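Local coordinates for protein hydroquinone dioxygenase large subunit (Pseudomonas sp., PDB 4ZXA) that probably cleaves the ring of hydroquinone as the large subunit of a two-subunit, iron(II)-dependent 1,2-dioxygenase of the cupin type, at residues 255-266 / 293-304. Sequence-based numbering, arbitrary orientation.
With CD (cadmium ion), chain I; H8N (4-hydroxybenzonitrile), chain J.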
# COMPACT_ATOMS: atom_id res chain seq x y z
N PHE E 255 -9.71 -0.74 -5.57
CA PHE E 255 -10.21 -2.00 -6.13
C PHE E 255 -11.73 -1.93 -6.30
O PHE E 255 -12.47 -1.43 -5.44
CB PHE E 255 -9.70 -3.27 -5.42
CG PHE E 255 -10.27 -3.52 -4.04
CD1 PHE E 255 -9.56 -3.13 -2.90
CD2 PHE E 255 -11.48 -4.20 -3.88
CE1 PHE E 255 -10.06 -3.39 -1.61
CE2 PHE E 255 -12.01 -4.46 -2.59
CZ PHE E 255 -11.30 -4.06 -1.45
N HIS E 256 -12.18 -2.38 -7.46
CA HIS E 256 -13.56 -2.18 -7.86
C HIS E 256 -14.39 -3.43 -7.70
O HIS E 256 -14.00 -4.50 -8.17
CB HIS E 256 -13.62 -1.72 -9.31
CG HIS E 256 -15.00 -1.35 -9.75
ND1 HIS E 256 -15.45 -1.57 -11.03
CD2 HIS E 256 -16.01 -0.78 -9.08
CE1 HIS E 256 -16.70 -1.15 -11.13
NE2 HIS E 256 -17.07 -0.66 -9.96
N GLY E 257 -15.53 -3.30 -7.03
CA GLY E 257 -16.51 -4.37 -6.97
C GLY E 257 -17.61 -4.12 -7.99
O GLY E 257 -18.31 -3.11 -7.91
N ASN E 258 -17.74 -5.02 -8.96
CA ASN E 258 -18.63 -4.82 -10.11
C ASN E 258 -20.14 -4.94 -9.81
O ASN E 258 -20.52 -5.61 -8.85
CB ASN E 258 -18.25 -5.80 -11.22
CG ASN E 258 -17.06 -5.33 -12.05
OD1 ASN E 258 -16.30 -4.45 -11.65
ND2 ASN E 258 -16.89 -5.93 -13.23
N ASP E 259 -20.99 -4.32 -10.62
CA ASP E 259 -22.42 -4.62 -10.57
C ASP E 259 -23.05 -4.76 -11.97
O ASP E 259 -24.28 -4.77 -12.12
CB ASP E 259 -23.17 -3.56 -9.77
CG ASP E 259 -23.33 -2.25 -10.52
OD1 ASP E 259 -22.57 -2.02 -11.49
OD2 ASP E 259 -24.21 -1.46 -10.15
N ARG E 260 -22.19 -4.82 -12.98
CA ARG E 260 -22.57 -5.10 -14.35
C ARG E 260 -21.36 -5.74 -14.99
O ARG E 260 -20.28 -5.67 -14.43
CB ARG E 260 -22.92 -3.80 -15.08
CG ARG E 260 -21.83 -2.74 -15.03
CD ARG E 260 -22.40 -1.34 -15.27
NE ARG E 260 -23.35 -1.01 -14.22
CZ ARG E 260 -24.33 -0.11 -14.32
NH1 ARG E 260 -24.48 0.58 -15.44
NH2 ARG E 260 -25.14 0.10 -13.28
N VAL E 261 -21.51 -6.38 -16.14
CA VAL E 261 -20.37 -6.91 -16.86
C VAL E 261 -19.60 -5.73 -17.47
O VAL E 261 -20.22 -4.79 -17.99
CB VAL E 261 -20.82 -7.88 -17.97
CG1 VAL E 261 -19.66 -8.22 -18.90
CG2 VAL E 261 -21.42 -9.15 -17.39
N GLU E 262 -18.27 -5.77 -17.40
CA GLU E 262 -17.43 -4.78 -18.08
C GLU E 262 -16.62 -5.44 -19.17
O GLU E 262 -16.29 -6.63 -19.05
CB GLU E 262 -16.46 -4.14 -17.10
CG GLU E 262 -17.11 -3.31 -16.04
CD GLU E 262 -16.21 -3.07 -14.86
OE1 GLU E 262 -15.23 -3.85 -14.70
OE2 GLU E 262 -16.47 -2.13 -14.09
N TRP E 263 -16.28 -4.68 -20.22
CA TRP E 263 -15.40 -5.17 -21.27
C TRP E 263 -14.11 -4.35 -21.38
O TRP E 263 -14.14 -3.12 -21.46
CB TRP E 263 -16.13 -5.21 -22.62
CG TRP E 263 -17.23 -6.23 -22.67
CD1 TRP E 263 -18.51 -6.08 -22.22
CD2 TRP E 263 -17.15 -7.57 -23.20
NE1 TRP E 263 -19.24 -7.23 -22.44
CE2 TRP E 263 -18.43 -8.16 -23.04
CE3 TRP E 263 -16.14 -8.31 -23.81
CZ2 TRP E 263 -18.70 -9.46 -23.45
CZ3 TRP E 263 -16.42 -9.60 -24.21
CH2 TRP E 263 -17.68 -10.16 -24.04
N PHE E 264 -12.99 -5.05 -21.37
CA PHE E 264 -11.68 -4.44 -21.53
C PHE E 264 -11.04 -4.92 -22.85
O PHE E 264 -10.96 -6.12 -23.10
CB PHE E 264 -10.77 -4.85 -20.37
CG PHE E 264 -11.18 -4.30 -19.02
CD1 PHE E 264 -12.08 -3.25 -18.91
CD2 PHE E 264 -10.63 -4.82 -17.85
CE1 PHE E 264 -12.44 -2.74 -17.66
CE2 PHE E 264 -10.98 -4.31 -16.60
CZ PHE E 264 -11.89 -3.26 -16.51
N ILE E 265 -10.62 -3.99 -23.72
CA ILE E 265 -9.79 -4.33 -24.88
C ILE E 265 -8.43 -3.67 -24.74
O ILE E 265 -8.31 -2.45 -24.85
CB ILE E 265 -10.34 -3.76 -26.18
CG1 ILE E 265 -11.86 -3.95 -26.27
CG2 ILE E 265 -9.61 -4.38 -27.37
CD1 ILE E 265 -12.30 -5.25 -26.85
N GLN E 266 -7.39 -4.48 -24.50
CA GLN E 266 -6.06 -3.93 -24.26
C GLN E 266 -5.40 -3.50 -25.58
O GLN E 266 -5.18 -4.32 -26.47
CB GLN E 266 -5.19 -4.93 -23.48
CG GLN E 266 -3.85 -4.39 -23.00
CD GLN E 266 -4.02 -3.35 -21.91
OE1 GLN E 266 -4.92 -3.45 -21.08
NE2 GLN E 266 -3.15 -2.34 -21.90
N ASP E 293 -5.78 -8.09 -26.61
CA ASP E 293 -6.68 -8.90 -25.79
C ASP E 293 -8.05 -8.25 -25.50
O ASP E 293 -8.17 -7.02 -25.34
CB ASP E 293 -6.02 -9.33 -24.49
CG ASP E 293 -4.87 -10.30 -24.71
OD1 ASP E 293 -4.78 -10.88 -25.82
OD2 ASP E 293 -4.07 -10.49 -23.77
N VAL E 294 -9.07 -9.11 -25.46
CA VAL E 294 -10.45 -8.74 -25.16
C VAL E 294 -10.96 -9.58 -23.99
O VAL E 294 -10.89 -10.81 -24.01
CB VAL E 294 -11.37 -9.01 -26.35
CG1 VAL E 294 -12.80 -8.71 -25.95
CG2 VAL E 294 -10.96 -8.18 -27.53
N CYS E 295 -11.47 -8.92 -22.97
CA CYS E 295 -11.88 -9.63 -21.77
C CYS E 295 -13.16 -9.02 -21.20
O CYS E 295 -13.33 -7.80 -21.17
CB CYS E 295 -10.76 -9.58 -20.73
SG CYS E 295 -11.08 -10.50 -19.19
N ALA E 296 -14.06 -9.90 -20.78
CA ALA E 296 -15.26 -9.53 -20.05
C ALA E 296 -15.00 -9.70 -18.55
O ALA E 296 -14.65 -10.78 -18.10
CB ALA E 296 -16.46 -10.38 -20.49
N MET E 297 -15.15 -8.62 -17.79
CA MET E 297 -15.10 -8.72 -16.34
C MET E 297 -16.53 -8.89 -15.79
O MET E 297 -17.37 -8.00 -15.92
CB MET E 297 -14.39 -7.50 -15.75
CG MET E 297 -12.90 -7.38 -16.15
SD MET E 297 -11.86 -8.57 -15.26
CE MET E 297 -10.28 -8.37 -16.11
N PRO E 298 -16.81 -10.05 -15.19
CA PRO E 298 -18.18 -10.40 -14.77
C PRO E 298 -18.74 -9.49 -13.69
O PRO E 298 -18.01 -8.75 -13.00
CB PRO E 298 -18.04 -11.83 -14.23
CG PRO E 298 -16.70 -12.32 -14.72
CD PRO E 298 -15.84 -11.10 -14.85
N ALA E 299 -20.06 -9.55 -13.54
CA ALA E 299 -20.76 -8.66 -12.64
C ALA E 299 -20.62 -9.07 -11.17
O ALA E 299 -21.06 -8.33 -10.28
CB ALA E 299 -22.22 -8.60 -13.02
N ASP E 300 -20.01 -10.22 -10.91
CA ASP E 300 -19.97 -10.76 -9.54
C ASP E 300 -18.56 -10.86 -8.95
O ASP E 300 -18.33 -11.61 -8.01
CB ASP E 300 -20.68 -12.12 -9.47
CG ASP E 300 -20.05 -13.17 -10.38
OD1 ASP E 300 -19.25 -12.81 -11.28
OD2 ASP E 300 -20.36 -14.37 -10.20
N ILE E 301 -17.63 -10.11 -9.51
CA ILE E 301 -16.27 -10.13 -9.00
C ILE E 301 -15.84 -8.73 -8.62
O ILE E 301 -16.52 -7.75 -8.89
CB ILE E 301 -15.25 -10.79 -10.01
CG1 ILE E 301 -15.34 -10.16 -11.41
CG2 ILE E 301 -15.47 -12.30 -10.12
CD1 ILE E 301 -14.68 -8.80 -11.53
N ARG E 302 -14.70 -8.64 -7.95
CA ARG E 302 -14.01 -7.37 -7.75
C ARG E 302 -12.60 -7.56 -8.29
O ARG E 302 -12.11 -8.69 -8.42
CB ARG E 302 -13.95 -7.04 -6.26
CG ARG E 302 -13.13 -8.04 -5.49
CD ARG E 302 -13.27 -7.83 -4.00
NE ARG E 302 -11.96 -7.84 -3.37
CZ ARG E 302 -11.77 -7.89 -2.05
NH1 ARG E 302 -12.81 -7.96 -1.22
NH2 ARG E 302 -10.53 -7.89 -1.56
N HIS E 303 -11.93 -6.46 -8.62
CA HIS E 303 -10.65 -6.57 -9.30
C HIS E 303 -9.84 -5.28 -9.18
O HIS E 303 -10.36 -4.25 -8.79
CB HIS E 303 -10.88 -6.94 -10.77
CG HIS E 303 -11.75 -5.97 -11.51
ND1 HIS E 303 -12.14 -6.17 -12.80
CD2 HIS E 303 -12.29 -4.79 -11.12
CE1 HIS E 303 -12.90 -5.15 -13.20
NE2 HIS E 303 -12.99 -4.30 -12.19
N GLN E 304 -8.55 -5.36 -9.51
CA GLN E 304 -7.66 -4.21 -9.44
C GLN E 304 -6.59 -4.47 -10.48
O GLN E 304 -6.20 -5.62 -10.69
CB GLN E 304 -7.06 -4.07 -8.04
CG GLN E 304 -6.28 -2.78 -7.81
CD GLN E 304 -5.90 -2.55 -6.34
OE1 GLN E 304 -5.69 -3.49 -5.58
NE2 GLN E 304 -5.80 -1.28 -5.95
CD CD I . -14.72 -2.96 -12.53
NAA H8N J . -13.38 -1.13 -13.08
CAC H8N J . -12.65 -0.39 -13.56
CAI H8N J . -11.69 0.55 -14.21
CAF H8N J . -10.79 0.03 -15.14
CAD H8N J . -9.88 0.87 -15.77
CAH H8N J . -9.90 2.22 -15.44
OAB H8N J . -9.00 3.06 -16.05
CAE H8N J . -10.80 2.74 -14.52
CAG H8N J . -11.71 1.89 -13.90
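The metal site of a cupin fold lies here, with His256, Asn258 and Glu262 of 255-266 and His303 of 293-304 meeting on a single cadmium ion, which probably takes the place of the native iron(II). His256 ND1 and His303 NE2 each bind the cadmium ion at 2.2 Å, Asn258 through OD1, and Glu262 through both carboxylate oxygens; the nitrile nitrogen of 4-hydroxybenzonitrile is the sixth donor atom. His256 NE2 is hydrogen-bonded to Tyr80 O. Strands carry His256, Glu262 and His303, while Asn258 sits in the loop just after 255-257: this strand runs antiparallel beside 301-304 in one sheet, and 262-266 beside 293-297 in another, where Phe264 N is hydrogen-bonded to Cys295 O (2.8 Å). Where the chain turns, at 258-261 and the type I turn Pro298-Ile301, Asn258 ND2 donates to Pro298 O (3.0 Å) from above the carbonyl plane and weakly to Glu262 OE1, which fixes the amide with OD1 on the metal. The His303 ring, brought inward by CG lying between backbone N and carbonyl carbon (chi1 57°), has Glu262 OE1 at its edge. Phe264 CZ lies 3.7 Å from CAF of the ligand, while its CE2 touches Met297 CG at 3.6 Å. Opposite the metal-bearing face of the sheet, Ala296 CB makes a CH-pi contact over the six-membered ring of Trp263, which also packs on Val55 of the small subunit. At the start of 255-266, Phe255 CE2 sits over the centre of the Arg302 guanidinium, the planes 28° apart. An alanine in place of Arg302 would probably cost Phe255 the guanidinium that its CE2 rests on, opening a gap there. Back at the metal, His303 ND1 makes a weak hydrogen bond to Met297 SD, 3.4 Å away.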